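PDB 2XQ0: leucine aminopeptidase 2 from Saccharomyces cerevisiae, which cleaves N-terminal residues from peptides, preferring di- and tripeptides, with a single zinc ion as cofactor, and has low epoxide hydrolase activity in vitro. Local coordinates for residues Trp237-Asp242 against Thr287-Asp292; Gln77-Asp82 against Leu114-Arg119; Ser353-Ser358 against Phe385-Tyr390. All blocks are in the same frame, centred on the assembly; numbering follows the deposited sequence.

Contact 1 of 3, residues Trp237-Asp242 against Thr287-Asp292. Unlike the reference sequence in segment 287-292: L289 (reference Ile).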
loop_
_atom_site.group_PDB
_atom_site.type_symbol
_atom_site.label_atom_id
_atom_site.label_comp_id
_atom_site.label_asym_id
_atom_site.label_seq_id
_atom_site.Cartn_x
_atom_site.Cartn_y
_atom_site.Cartn_z
ATOM N N TRP A 237 -11.571 -19.486 4.451
ATOM C CA TRP A 237 -10.725 -20.323 5.286
ATOM C C TRP A 237 -9.444 -19.573 5.640
ATOM O O TRP A 237 -8.939 -19.685 6.745
ATOM C CB TRP A 237 -10.388 -21.647 4.584
ATOM C CG TRP A 237 -9.557 -22.553 5.449
ATOM C CD1 TRP A 237 -10.017 -23.484 6.338
ATOM C CD2 TRP A 237 -8.128 -22.607 5.512
ATOM N NE1 TRP A 237 -8.957 -24.113 6.953
ATOM C CE2 TRP A 237 -7.786 -23.598 6.457
ATOM C CE3 TRP A 237 -7.100 -21.922 4.852
ATOM C CZ2 TRP A 237 -6.463 -23.908 6.769
ATOM C CZ3 TRP A 237 -5.784 -22.230 5.164
ATOM C CH2 TRP A 237 -5.479 -23.221 6.113
ATOM N N GLU A 238 -8.928 -18.793 4.702
ATOM C CA GLU A 238 -7.626 -18.163 4.905
ATOM C C GLU A 238 -7.682 -17.105 6.007
ATOM O O GLU A 238 -6.696 -16.888 6.709
ATOM C CB GLU A 238 -7.088 -17.561 3.605
ATOM C CG GLU A 238 -5.570 -17.321 3.589
ATOM C CD GLU A 238 -4.783 -18.534 3.058
ATOM O OE1 GLU A 238 -5.415 -19.466 2.526
ATOM O OE2 GLU A 238 -3.537 -18.545 3.162
ATOM N N PHE A 239 -8.846 -16.481 6.187
ATOM C CA PHE A 239 -8.965 -15.313 7.060
ATOM C C PHE A 239 -9.726 -15.586 8.346
ATOM O O PHE A 239 -9.589 -14.846 9.322
ATOM C CB PHE A 239 -9.694 -14.179 6.326
ATOM C CG PHE A 239 -8.939 -13.628 5.152
ATOM C CD1 PHE A 239 -7.581 -13.379 5.237
ATOM C CD2 PHE A 239 -9.597 -13.323 3.976
ATOM C CE1 PHE A 239 -6.887 -12.863 4.151
ATOM C CE2 PHE A 239 -8.911 -12.800 2.900
ATOM C CZ PHE A 239 -7.553 -12.580 2.986
ATOM N N GLU A 240 -10.561 -16.621 8.334
ATOM C CA GLU A 240 -11.581 -16.770 9.387
ATOM C C GLU A 240 -10.997 -17.161 10.732
ATOM O O GLU A 240 -11.683 -17.068 11.750
ATOM C CB GLU A 240 -12.637 -17.819 9.014
ATOM C CG GLU A 240 -12.091 -19.231 9.030
ATOM C CD GLU A 240 -13.080 -20.280 8.495
ATOM O OE1 GLU A 240 -14.288 -19.984 8.314
ATOM O OE2 GLU A 240 -12.634 -21.413 8.248
ATOM N N ASN A 241 -9.753 -17.631 10.737
ATOM C CA ASN A 241 -9.145 -18.111 11.973
ATOM C C ASN A 241 -8.361 -17.013 12.660
ATOM O O ASN A 241 -7.922 -17.185 13.780
ATOM C CB ASN A 241 -8.208 -19.288 11.704
ATOM C CG ASN A 241 -7.483 -19.771 12.963
ATOM O OD1 ASN A 241 -8.091 -20.371 13.854
ATOM N ND2 ASN A 241 -6.173 -19.517 13.033
ATOM N N ASP A 242 -8.196 -15.873 11.995
ATOM C CA ASP A 242 -7.192 -14.924 12.443
ATOM C C ASP A 242 -7.612 -13.459 12.463
ATOM O O ASP A 242 -7.012 -12.683 13.188
ATOM C CB ASP A 242 -5.923 -15.073 11.594
ATOM C CG ASP A 242 -5.105 -16.298 11.974
ATOM O OD1 ASP A 242 -4.286 -16.186 12.915
ATOM O OD2 ASP A 242 -5.277 -17.372 11.341
ATOM N N THR A 287 -3.236 -13.057 -4.236
ATOM C CA THR A 287 -1.992 -13.761 -3.961
ATOM C C THR A 287 -1.775 -13.850 -2.461
ATOM O O THR A 287 -0.790 -14.408 -2.017
ATOM C CB THR A 287 -0.762 -13.102 -4.620
ATOM O OG1 THR A 287 -0.578 -11.783 -4.096
ATOM C CG2 THR A 287 -0.931 -13.032 -6.144
ATOM N N LEU A 288 -2.691 -13.293 -1.675
ATOM C CA LEU A 288 -2.613 -13.482 -0.236
ATOM C C LEU A 288 -3.049 -14.900 0.110
ATOM O O LEU A 288 -2.691 -15.423 1.161
ATOM C CB LEU A 288 -3.499 -12.485 0.527
ATOM C CG LEU A 288 -3.052 -11.023 0.622
ATOM C CD1 LEU A 288 -3.744 -10.342 1.797
ATOM C CD2 LEU A 288 -1.539 -10.958 0.779
ATOM N N LEU A 289 -3.829 -15.517 -0.771
ATOM C CA LEU A 289 -4.312 -16.860 -0.516
ATOM C C LEU A 289 -3.257 -17.903 -0.845
ATOM O O LEU A 289 -2.935 -18.134 -2.016
ATOM C CB LEU A 289 -5.587 -17.150 -1.300
ATOM C CG LEU A 289 -6.847 -16.790 -0.524
ATOM C CD1 LEU A 289 -6.920 -15.281 -0.304
ATOM C CD2 LEU A 289 -8.061 -17.312 -1.259
ATOM N N ALA A 290 -2.748 -18.550 0.200
ATOM C CA ALA A 290 -1.697 -19.540 0.054
ATOM C C ALA A 290 -2.173 -20.921 0.510
ATOM O O ALA A 290 -1.458 -21.916 0.368
ATOM C CB ALA A 290 -0.471 -19.107 0.842
ATOM N N HIS A 291 -3.382 -20.973 1.059
ATOM C CA HIS A 291 -3.983 -22.230 1.521
ATOM C C HIS A 291 -3.395 -22.759 2.827
ATOM O O HIS A 291 -3.777 -23.833 3.282
ATOM C CB HIS A 291 -3.945 -23.316 0.428
ATOM C CG HIS A 291 -4.699 -22.944 -0.813
ATOM N ND1 HIS A 291 -4.093 -22.361 -1.907
ATOM C CD2 HIS A 291 -6.013 -23.042 -1.120
ATOM C CE1 HIS A 291 -5.001 -22.127 -2.839
ATOM N NE2 HIS A 291 -6.174 -22.528 -2.387
ATOM N N ASP A 292 -2.490 -22.003 3.435
ATOM C CA ASP A 292 -1.927 -22.395 4.729
ATOM C C ASP A 292 -1.943 -21.256 5.749
ATOM O O ASP A 292 -1.620 -21.460 6.922
ATOM C CB ASP A 292 -0.500 -22.908 4.554
ATOM C CG ASP A 292 0.423 -21.861 3.973
ATOM O OD1 ASP A 292 -0.022 -20.707 3.799
ATOM O OD2 ASP A 292 1.593 -22.188 3.691
HETATM O O HOH W 1 -1.931 -16.616 3.689
#
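E238 grips the backbone of the 287-292 loop with both carboxylate oxygens. H291 N donates to E238 OE1 at 2.9 Å, arriving on the syn side and close to the carboxylate plane, though the bond is bent to 134° at the hydrogen. A290 N gives a straighter bond to E238 OE2, 3.1 Å and 161°, but comes down from above the plane of the group. A weak second bond joins H291 N to the same OE2, which also accepts from R293 N just beyond the segment. A water completes the set, donating to E238 OE2 and, at 2.9 Å, to L288 O, so that a backbone carbonyl of the loop is tied to the same carboxylate. With CG anti to the backbone N (chi1 -160°) and a bend at chi2, the E238 side chain turns its carboxylate onto successive amides. The N-H groups probably steady its negative charge, offsetting the like charge of D292, whose OD1 lies 4.2 Å from E238 OE2 and bonds to S294 OG. The contact joins helix 229-239 to the loop that leads from strand 282-284 to helix 297-311, the zinc-binding HExxH helix of this M1 peptidase. Beside the carboxylate, the six-membered part of the W237 indole reaches the loop backbone: W237 CZ3 lies 3.2 Å from H291 O, approached obliquely, while D292 N sits at the ring edge. R293 makes a cation-pi contact with the same indole and bonds to W237 O. On the other flank, F239 CZ touches L289 CD1 at 4.3 Å; the phenylalanine also packs on I264 and V266 of strand 264-266 and on I299, and L288 reaches V298 and I299 of the HExxH helix.

Contact 2 of 3, residues Gln77-Asp82 against Leu114-Arg119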
loop_
_atom_site.group_PDB
_atom_site.type_symbol
_atom_site.label_atom_id
_atom_site.label_comp_id
_atom_site.label_asym_id
_atom_site.label_seq_id
_atom_site.Cartn_x
_atom_site.Cartn_y
_atom_site.Cartn_z
ATOM N N GLN A 77 -20.038 18.242 -16.615
ATOM C CA GLN A 77 -21.183 18.505 -17.484
ATOM C C GLN A 77 -22.022 19.685 -17.030
ATOM O O GLN A 77 -22.403 20.535 -17.845
ATOM C CB GLN A 77 -22.058 17.252 -17.578
ATOM C CG GLN A 77 -21.366 16.073 -18.202
ATOM C CD GLN A 77 -22.129 14.789 -17.974
ATOM O OE1 GLN A 77 -22.525 14.484 -16.848
ATOM N NE2 GLN A 77 -22.343 14.026 -19.040
ATOM N N GLU A 78 -22.325 19.732 -15.736
ATOM C CA GLU A 78 -23.139 20.815 -15.197
ATOM C C GLU A 78 -22.730 21.077 -13.762
ATOM O O GLU A 78 -22.263 20.179 -13.079
ATOM C CB GLU A 78 -24.630 20.450 -15.235
ATOM C CG GLU A 78 -25.170 20.098 -16.613
ATOM C CD GLU A 78 -26.585 19.529 -16.574
ATOM O OE1 GLU A 78 -27.386 19.962 -15.717
ATOM O OE2 GLU A 78 -26.896 18.646 -17.405
ATOM N N VAL A 79 -22.924 22.307 -13.305
ATOM C CA VAL A 79 -22.695 22.657 -11.907
ATOM C C VAL A 79 -23.836 23.528 -11.376
ATOM O O VAL A 79 -24.229 24.514 -12.019
ATOM C CB VAL A 79 -21.413 23.471 -11.739
ATOM C CG1 VAL A 79 -21.209 23.796 -10.267
ATOM C CG2 VAL A 79 -20.207 22.723 -12.313
ATOM N N HIS A 80 -24.344 23.175 -10.201
ATOM C CA HIS A 80 -25.386 23.953 -9.536
ATOM C C HIS A 80 -24.949 24.288 -8.114
ATOM O O HIS A 80 -24.340 23.461 -7.428
ATOM C CB HIS A 80 -26.679 23.153 -9.450
ATOM C CG HIS A 80 -27.388 22.986 -10.755
ATOM N ND1 HIS A 80 -27.104 21.960 -11.629
ATOM C CD2 HIS A 80 -28.396 23.690 -11.317
ATOM C CE1 HIS A 80 -27.894 22.051 -12.682
ATOM N NE2 HIS A 80 -28.687 23.094 -12.521
ATOM N N ILE A 81 -25.244 25.507 -7.684
ATOM C CA ILE A 81 -25.111 25.894 -6.284
ATOM C C ILE A 81 -26.484 26.327 -5.757
ATOM O O ILE A 81 -27.149 27.168 -6.354
ATOM C CB ILE A 81 -24.091 27.023 -6.104
ATOM C CG1 ILE A 81 -22.676 26.496 -6.389
ATOM C CG2 ILE A 81 -24.176 27.584 -4.691
ATOM C CD1 ILE A 81 -21.620 27.581 -6.567
ATOM N N ASP A 82 -26.918 25.724 -4.660
ATOM C CA ASP A 82 -28.231 26.014 -4.108
ATOM C C ASP A 82 -29.338 25.925 -5.160
ATOM O O ASP A 82 -30.167 26.824 -5.278
ATOM C CB ASP A 82 -28.222 27.396 -3.454
ATOM C CG ASP A 82 -27.362 27.433 -2.213
ATOM O OD1 ASP A 82 -27.010 26.341 -1.710
ATOM O OD2 ASP A 82 -27.032 28.539 -1.740
ATOM N N LEU A 114 -23.178 22.393 -3.124
ATOM C CA LEU A 114 -22.545 22.374 -4.443
ATOM C C LEU A 114 -22.768 21.030 -5.128
ATOM O O LEU A 114 -22.360 19.990 -4.605
ATOM C CB LEU A 114 -21.051 22.641 -4.305
ATOM C CG LEU A 114 -20.224 22.354 -5.558
ATOM C CD1 LEU A 114 -20.673 23.237 -6.708
ATOM C CD2 LEU A 114 -18.750 22.538 -5.280
ATOM N N ASN A 115 -23.431 21.047 -6.283
ATOM C CA ASN A 115 -23.648 19.826 -7.049
ATOM C C ASN A 115 -22.950 19.888 -8.406
ATOM O O ASN A 115 -23.098 20.853 -9.159
ATOM C CB ASN A 115 -25.143 19.549 -7.237
ATOM C CG ASN A 115 -25.411 18.244 -7.981
ATOM O OD1 ASN A 115 -25.559 18.228 -9.202
ATOM N ND2 ASN A 115 -25.475 17.151 -7.248
ATOM N N ILE A 116 -22.179 18.856 -8.716
ATOM C CA ILE A 116 -21.501 18.774 -10.005
ATOM C C ILE A 116 -21.840 17.459 -10.693
ATOM O O ILE A 116 -21.576 16.383 -10.150
ATOM C CB ILE A 116 -19.987 18.820 -9.824
ATOM C CG1 ILE A 116 -19.584 20.027 -8.964
ATOM C CG2 ILE A 116 -19.285 18.808 -11.180
ATOM C CD1 ILE A 116 -18.212 19.902 -8.361
ATOM N N GLN A 117 -22.401 17.545 -11.890
ATOM C CA GLN A 117 -22.649 16.360 -12.697
ATOM C C GLN A 117 -21.451 16.116 -13.578
ATOM O O GLN A 117 -20.908 17.042 -14.174
ATOM C CB GLN A 117 -23.879 16.538 -13.583
ATOM C CG GLN A 117 -25.182 16.609 -12.831
ATOM C CD GLN A 117 -26.318 17.010 -13.735
ATOM O OE1 GLN A 117 -26.537 16.396 -14.782
ATOM N NE2 GLN A 117 -27.039 18.056 -13.351
ATOM N N PHE A 118 -21.052 14.859 -13.680
ATOM C CA PHE A 118 -19.854 14.539 -14.421
ATOM C C PHE A 118 -19.906 13.091 -14.861
ATOM O O PHE A 118 -20.768 12.327 -14.410
ATOM C CB PHE A 118 -18.628 14.752 -13.519
ATOM C CG PHE A 118 -18.543 13.764 -12.398
ATOM C CD1 PHE A 118 -19.270 13.953 -11.231
ATOM C CD2 PHE A 118 -17.763 12.632 -12.518
ATOM C CE1 PHE A 118 -19.203 13.032 -10.206
ATOM C CE2 PHE A 118 -17.702 11.718 -11.509
ATOM C CZ PHE A 118 -18.430 11.911 -10.348
ATOM N N ARG A 119 -18.966 12.718 -15.726
ATOM C CA ARG A 119 -18.689 11.318 -15.999
ATOM C C ARG A 119 -17.178 11.100 -16.120
ATOM O O ARG A 119 -16.433 12.017 -16.476
ATOM C CB ARG A 119 -19.407 10.865 -17.276
ATOM C CG ARG A 119 -19.017 11.651 -18.516
ATOM C CD ARG A 119 -19.885 11.275 -19.732
ATOM N NE ARG A 119 -19.696 9.870 -20.077
ATOM C CZ ARG A 119 -20.591 8.911 -19.854
ATOM N NH1 ARG A 119 -21.765 9.203 -19.305
ATOM N NH2 ARG A 119 -20.315 7.658 -20.204
HETATM O O HOH W 2 -26.648 15.924 -17.591
#
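Strands 77-81 and 114-119 run antiparallel, their axes 4.7 Å apart at closest approach, with H80 and N115 forming a hydrogen-bonded pair, H80 N to N115 O and N115 N to H80 O, both 2.8 Å. At the Q77 end the register slips in a classic beta bulge: Q77 and E78 both face Q117, whose O accepts a bond of 2.9 Å from Q77 N and a weak, longer one from E78 N. The two strands are neighbours in the large sheet of the N-terminal domain of M1 peptidases. E78, H80, N115 and Q117 share one face. There E78 and Q117 lie side by side with chains extended beyond CG, carboxylate and amide turned 56° apart, and E78 OE1 is 3.1 Å from Q117 NE2. A water donates to both E78 OE2 and Q117 OE1, bridging two acceptors that face each other. Were E78 replaced by alanine, the Q117 amide would probably be freer to turn and the water would lose one of its acceptors here. The H80 ring lies almost parallel to this amide, its CE1 4.1 Å from Q117 NE2, and N115 ND2 bonds to T51 of strand 45-56. V79, I81, L114 and I116 cover the other face, joined by I103 and L101 of strand 101-104 and F88 of strand 84-90. L114 extends away from its own N (chi1 167°), and its CD1 reaches toward the neighbouring strand, 3.6 Å from V79 CG1 and 3.8 Å from I81 CG1.

Contact 3 of 3, residues Ser353-Ser358 against Phe385-Tyr390. With BES (2-(3-amino-2-hydroxy-4-phenyl-butyrylamino)-4-methyl-pentanoic acid), chain B.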
loop_
_atom_site.group_PDB
_atom_site.type_symbol
_atom_site.label_atom_id
_atom_site.label_comp_id
_atom_site.label_asym_id
_atom_site.label_seq_id
_atom_site.Cartn_x
_atom_site.Cartn_y
_atom_site.Cartn_z
ATOM N N SER A 353 16.527 -4.789 4.939
ATOM C CA SER A 353 17.107 -5.107 3.641
ATOM C C SER A 353 16.278 -4.539 2.487
ATOM O O SER A 353 16.847 -4.157 1.475
ATOM C CB SER A 353 17.325 -6.611 3.462
ATOM O OG SER A 353 16.132 -7.242 3.056
ATOM N N ASP A 354 14.948 -4.501 2.626
ATOM C CA ASP A 354 14.095 -3.775 1.673
ATOM C C ASP A 354 14.461 -2.275 1.586
ATOM O O ASP A 354 14.522 -1.693 0.494
ATOM C CB ASP A 354 12.617 -3.913 2.054
ATOM C CG ASP A 354 12.057 -5.309 1.781
ATOM O OD1 ASP A 354 12.691 -6.095 1.047
ATOM O OD2 ASP A 354 10.960 -5.621 2.300
ATOM N N LEU A 355 14.688 -1.644 2.730
ATOM C CA LEU A 355 15.104 -0.234 2.747
ATOM C C LEU A 355 16.419 -0.052 1.991
ATOM O O LEU A 355 16.568 0.847 1.149
ATOM C CB LEU A 355 15.267 0.259 4.196
ATOM C CG LEU A 355 15.576 1.756 4.391
ATOM C CD1 LEU A 355 14.532 2.618 3.670
ATOM C CD2 LEU A 355 15.658 2.134 5.858
ATOM N N GLN A 356 17.388 -0.896 2.309
ATOM C CA GLN A 356 18.700 -0.812 1.666
ATOM C C GLN A 356 18.580 -0.915 0.169
ATOM O O GLN A 356 19.156 -0.115 -0.562
ATOM C CB GLN A 356 19.627 -1.915 2.173
ATOM C CG GLN A 356 21.035 -1.824 1.642
ATOM C CD GLN A 356 21.787 -0.642 2.211
ATOM O OE1 GLN A 356 22.208 -0.661 3.364
ATOM N NE2 GLN A 356 21.964 0.399 1.400
ATOM N N ASN A 357 17.844 -1.915 -0.295
ATOM C CA ASN A 357 17.683 -2.113 -1.720
ATOM C C ASN A 357 17.019 -0.912 -2.377
ATOM O O ASN A 357 17.409 -0.483 -3.453
ATOM C CB ASN A 357 16.871 -3.383 -1.987
ATOM C CG ASN A 357 17.575 -4.635 -1.503
ATOM O OD1 ASN A 357 18.790 -4.638 -1.302
ATOM N ND2 ASN A 357 16.818 -5.709 -1.319
ATOM N N SER A 358 16.009 -0.370 -1.713
ATOM C CA SER A 358 15.254 0.750 -2.254
ATOM C C SER A 358 16.127 1.990 -2.420
ATOM O O SER A 358 16.034 2.702 -3.423
ATOM C CB SER A 358 14.054 1.042 -1.351
ATOM O OG SER A 358 13.422 2.245 -1.732
ATOM N N PHE A 385 7.188 7.891 -3.455
ATOM C CA PHE A 385 6.847 6.656 -2.769
ATOM C C PHE A 385 7.956 5.637 -3.003
ATOM O O PHE A 385 8.395 5.388 -4.132
ATOM C CB PHE A 385 5.461 6.136 -3.169
ATOM C CG PHE A 385 4.351 7.117 -2.887
ATOM C CD1 PHE A 385 4.387 7.915 -1.751
ATOM C CD2 PHE A 385 3.285 7.255 -3.756
ATOM C CE1 PHE A 385 3.378 8.825 -1.487
ATOM C CE2 PHE A 385 2.273 8.167 -3.494
ATOM C CZ PHE A 385 2.319 8.947 -2.361
ATOM N N SER A 386 8.449 5.104 -1.901
ATOM C CA SER A 386 9.500 4.118 -1.926
ATOM C C SER A 386 9.365 3.419 -0.605
ATOM O O SER A 386 8.404 3.638 0.124
ATOM C CB SER A 386 10.865 4.796 -1.990
ATOM O OG SER A 386 11.144 5.474 -0.771
ATOM N N THR A 387 10.357 2.613 -0.272
ATOM C CA THR A 387 10.380 1.955 1.020
ATOM C C THR A 387 10.739 2.904 2.173
ATOM O O THR A 387 10.498 2.590 3.338
ATOM C CB THR A 387 11.356 0.789 0.982
ATOM O OG1 THR A 387 11.034 -0.050 -0.142
ATOM C CG2 THR A 387 11.273 -0.001 2.269
ATOM N N VAL A 388 11.292 4.074 1.855
ATOM C CA VAL A 388 11.762 4.996 2.904
ATOM C C VAL A 388 10.704 5.408 3.942
ATOM O O VAL A 388 10.950 5.313 5.141
ATOM C CB VAL A 388 12.428 6.248 2.286
ATOM C CG1 VAL A 388 12.729 7.294 3.366
ATOM C CG2 VAL A 388 13.697 5.840 1.559
ATOM N N PRO A 389 9.518 5.868 3.496
ATOM C CA PRO A 389 8.559 6.270 4.538
ATOM C C PRO A 389 8.154 5.103 5.429
ATOM O O PRO A 389 7.907 5.293 6.627
ATOM C CB PRO A 389 7.343 6.791 3.743
ATOM C CG PRO A 389 7.567 6.338 2.310
ATOM C CD PRO A 389 9.077 6.282 2.153
ATOM N N TYR A 390 8.074 3.913 4.838
ATOM C CA TYR A 390 7.711 2.711 5.575
ATOM C C TYR A 390 8.772 2.381 6.616
ATOM O O TYR A 390 8.490 2.303 7.810
ATOM C CB TYR A 390 7.566 1.525 4.604
ATOM C CG TYR A 390 6.407 1.654 3.630
ATOM C CD1 TYR A 390 6.531 2.388 2.449
ATOM C CD2 TYR A 390 5.198 1.022 3.884
ATOM C CE1 TYR A 390 5.457 2.508 1.556
ATOM C CE2 TYR A 390 4.121 1.130 3.001
ATOM C CZ TYR A 390 4.255 1.869 1.848
ATOM O OH TYR A 390 3.187 1.959 0.977
HETATM N N2 BES B . -2.282 1.977 0.396
HETATM C C1 BES B . -0.975 1.364 0.515
HETATM C C6 BES B . -0.402 1.073 -0.874
HETATM C C7 BES B . -0.185 2.365 -1.628
HETATM C C8 BES B . 0.444 3.434 -0.999
HETATM C C12 BES B . -0.628 2.494 -2.941
HETATM C C9 BES B . 0.641 4.626 -1.686
HETATM C C11 BES B . -0.432 3.690 -3.628
HETATM C C10 BES B . 0.204 4.756 -3.000
HETATM C C2 BES B . -1.043 0.070 1.337
HETATM O O2 BES B . -1.588 0.225 2.655
HETATM C C3 BES B . 0.348 -0.460 1.434
HETATM O O3 BES B . 1.199 0.083 2.143
HETATM N N1 BES B . 0.493 -1.525 0.655
HETATM C C4 BES B . 1.677 -2.334 0.453
HETATM C C13 BES B . 1.465 -3.510 1.399
HETATM C C14 BES B . 2.646 -3.739 2.332
HETATM C C15 BES B . 2.199 -4.524 3.560
HETATM C C16 BES B . 3.321 -2.430 2.733
HETATM C C5 BES B . 1.616 -2.831 -0.964
HETATM O O1 BES B . 2.682 -3.123 -1.551
HETATM O O4 BES B . 0.488 -2.927 -1.510
#
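S358 OG stands anti to its own backbone N (chi1 171°), which directs it at the turn before helix 388-403, while chi1 of -52° at T387 sends OG1 to the S358 side and CG2 to the L355 backbone. T387 N donates to S358 OG in a weak bond, 3.4 Å long but fairly straight at 158°. S358 CB lies 3.4 Å from T387 OG1, so the two small side chains pack closely alongside one another, and S386 CB touches the S358 hydroxyl from the neighbouring position. T387 CG2 rests 3.8 Å from L355 N and also reaches D354 CB, lying against this turn of helix 341-360. Next to it, L355 sends CD1 against V388, 3.7 Å from V388 CA and 3.9 Å from V388 CG2; M460 packs on the same leucine. S386 OG turns back to accept from V388 N at 3.0 Å, a capping bond in the turn leading into helix 388-403, next to the residue S358 meets. Two residues on from V388, Y390 leads its ring away from helix 341-360 and toward the inhibitor bestatin. Y390 OH donates to O3 of bestatin at 3.0 Å, the oxygen lying near the ring plane at the phenol edge. The F385 ring offers one face to the inhibitor's phenyl group, with C9 offset toward the rim. The turn carries the proton-donor tyrosine, whose OH meets the inhibitor's amide carbonyl, into the active site of a zinc aminopeptidase of the M1 family, where E324, a zinc ligand, packs against the Y390 side chain.

How the contacts relate
From the N terminus, contact 2 closes first: it pairs strands 74-81 and 111-120 around a helix-free excursion that includes strands 84-90 and 101-104, within the N-terminal domain. Contact 1 follows, bringing 287-292 back to helix 229-239 after helix 243-253 and strands 264-266, 275-276 and 282-284 of the five-stranded mixed sheet. Contact 3 comes last, bridging helices 341-360 and 388-403 across a largely irregular connection. The three loops run in series, none nesting in or crossing another. Contacts 1 and 3 share the peptidase domain, their nearest atoms about 14 Å apart; contact 2 lies with its centre about 42 Å from that of contact 3, on the opposite side of the chain's centre.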